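Local coordinates for protein inositol-1-monophosphatase (Mycobacterium tuberculosis, PDB 2Q74) that probably removes the phosphate from inositol 1-phosphate with the help of magnesium, releasing free myo-inositol for the mycobacterium, at residues R10-A15 and G152-D157. Residues are numbered along the deposited sequence; the frame is centred on the assembly and turned at random.
Sequences RLRSVA and GAHLTD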
loop_
_atom_site.group_PDB
_atom_site.type_symbol
_atom_site.label_atom_id
_atom_site.label_comp_id
_atom_site.label_asym_id
_atom_site.label_seq_id
_atom_site.Cartn_x
_atom_site.Cartn_y
_atom_site.Cartn_z
ATOM N N ARG A 10 23.423 -12.164 -18.447
ATOM C CA ARG A 10 23.982 -13.036 -17.408
ATOM C C ARG A 10 23.862 -12.404 -16.034
ATOM O O ARG A 10 23.625 -13.093 -15.052
ATOM C CB ARG A 10 25.452 -13.370 -17.705
ATOM N N LEU A 11 24.050 -11.090 -15.969
ATOM C CA LEU A 11 24.001 -10.377 -14.697
ATOM C C LEU A 11 22.580 -10.350 -14.124
ATOM O O LEU A 11 22.392 -10.402 -12.907
ATOM C CB LEU A 11 24.551 -8.951 -14.843
ATOM C CG LEU A 11 26.059 -8.678 -14.632
ATOM C CD1 LEU A 11 26.747 -9.775 -13.837
ATOM C CD2 LEU A 11 26.756 -8.485 -15.936
ATOM N N ARG A 12 21.577 -10.302 -14.997
ATOM C CA ARG A 12 20.210 -10.203 -14.528
ATOM C C ARG A 12 19.703 -11.556 -14.037
ATOM O O ARG A 12 18.902 -11.613 -13.118
ATOM C CB ARG A 12 19.285 -9.591 -15.591
ATOM C CG ARG A 12 18.247 -10.523 -16.160
ATOM C CD ARG A 12 17.128 -9.774 -16.872
ATOM N NE ARG A 12 17.025 -10.206 -18.270
ATOM C CZ ARG A 12 16.316 -9.595 -19.226
ATOM N NH1 ARG A 12 15.585 -8.504 -18.957
ATOM N NH2 ARG A 12 16.329 -10.089 -20.472
ATOM N N SER A 13 20.167 -12.640 -14.647
ATOM C CA SER A 13 19.790 -13.975 -14.208
ATOM C C SER A 13 20.253 -14.253 -12.796
ATOM O O SER A 13 19.494 -14.764 -11.983
ATOM C CB SER A 13 20.360 -15.029 -15.133
ATOM O OG SER A 13 19.560 -15.068 -16.287
ATOM N N VAL A 14 21.504 -13.912 -12.509
ATOM C CA VAL A 14 22.016 -14.091 -11.171
ATOM C C VAL A 14 21.259 -13.154 -10.228
ATOM O O VAL A 14 21.007 -13.493 -9.067
ATOM C CB VAL A 14 23.544 -13.867 -11.091
ATOM C CG1 VAL A 14 24.279 -14.708 -12.116
ATOM C CG2 VAL A 14 23.861 -12.442 -11.297
ATOM N N ALA A 15 20.886 -11.978 -10.730
ATOM C CA ALA A 15 20.128 -11.023 -9.931
ATOM C C ALA A 15 18.746 -11.583 -9.613
ATOM O O ALA A 15 18.283 -11.451 -8.488
ATOM C CB ALA A 15 20.014 -9.683 -10.651
ATOM N N GLY A 152 14.993 -4.753 -21.839
ATOM C CA GLY A 152 13.641 -4.598 -21.324
ATOM C C GLY A 152 13.457 -5.035 -19.874
ATOM O O GLY A 152 14.370 -5.562 -19.253
ATOM N N ALA A 153 12.259 -4.799 -19.349
ATOM C CA ALA A 153 11.912 -5.095 -17.947
ATOM C C ALA A 153 10.815 -6.147 -17.896
ATOM O O ALA A 153 9.824 -6.044 -18.624
ATOM C CB ALA A 153 11.410 -3.839 -17.264
ATOM N N HIS A 154 10.970 -7.155 -17.040
ATOM C CA HIS A 154 9.931 -8.181 -16.902
ATOM C C HIS A 154 9.509 -8.404 -15.464
ATOM O O HIS A 154 10.254 -8.111 -14.540
ATOM C CB HIS A 154 10.379 -9.507 -17.515
ATOM C CG HIS A 154 11.043 -9.358 -18.846
ATOM N ND1 HIS A 154 10.351 -9.049 -19.995
ATOM C CD2 HIS A 154 12.346 -9.449 -19.205
ATOM C CE1 HIS A 154 11.197 -8.959 -21.006
ATOM N NE2 HIS A 154 12.413 -9.199 -20.552
ATOM N N LEU A 155 8.283 -8.895 -15.307
ATOM C CA LEU A 155 7.727 -9.339 -14.036
ATOM C C LEU A 155 7.534 -10.845 -14.130
ATOM O O LEU A 155 7.006 -11.335 -15.139
ATOM C CB LEU A 155 6.361 -8.700 -13.835
ATOM C CG LEU A 155 5.660 -8.712 -12.466
ATOM C CD1 LEU A 155 4.203 -8.356 -12.660
ATOM C CD2 LEU A 155 5.757 -10.006 -11.762
ATOM N N THR A 156 7.968 -11.579 -13.101
ATOM C CA THR A 156 7.817 -13.031 -13.071
ATOM C C THR A 156 6.971 -13.460 -11.887
ATOM O O THR A 156 7.281 -13.140 -10.750
ATOM C CB THR A 156 9.187 -13.738 -12.996
ATOM O OG1 THR A 156 9.987 -13.333 -14.112
ATOM C CG2 THR A 156 9.031 -15.238 -13.032
ATOM N N ASP A 157 5.899 -14.193 -12.169
ATOM C CA ASP A 157 4.998 -14.735 -11.131
ATOM C C ASP A 157 4.582 -16.172 -11.493
ATOM O O ASP A 157 5.194 -16.801 -12.375
ATOM C CB ASP A 157 3.771 -13.827 -10.970
ATOM C CG ASP A 157 2.975 -13.662 -12.268
ATOM O OD1 ASP A 157 2.945 -14.592 -13.098
ATOM O OD2 ASP A 157 2.375 -12.579 -12.459
#
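Arg-12 reaches from helix 8-33 to the ring of His-154 and the carbonyl of Gly-152, and through this one long side chain the N-terminal helix meets strand 152-157 of the large mixed sheet in the alpha-beta-alpha-beta-alpha sandwich of the inositol monophosphatases. The two backbones stay well apart: the nearest CA atoms, those of Arg-12 and Ala-153, are 10.3 Å from each other. Arg-12 spans the gap with a chain that bends at chi3 (122°), and it also touches Ala-133 of strand 130-138 and Ala-148 of strand 143-148. Its guanidinium arrives at the edge of the His-154 imidazole rather than over a face. CZ of Arg-12 lies in the ring plane, 4.0 Å from His-154 CD2, with the guanidinium and ring planes 52° apart. The ring gets there because CG of His-154 is anti to the carbonyl carbon (chi1 -44°), and Arg-161 and Val-163 of strand 160-163 touch the same side chain. Gly-152 meets the guanidinium through its carbonyl, while its backbone N is hydrogen-bonded to Glu-245 OE1. The small contact lies near the surface, away from the probable magnesium and substrate sites. NH1 of Arg-12 sits 3.4 Å from His-154 CD2 and 3.2 Å from Gly-152 O, which lies at the guanidinium edge, near its plane.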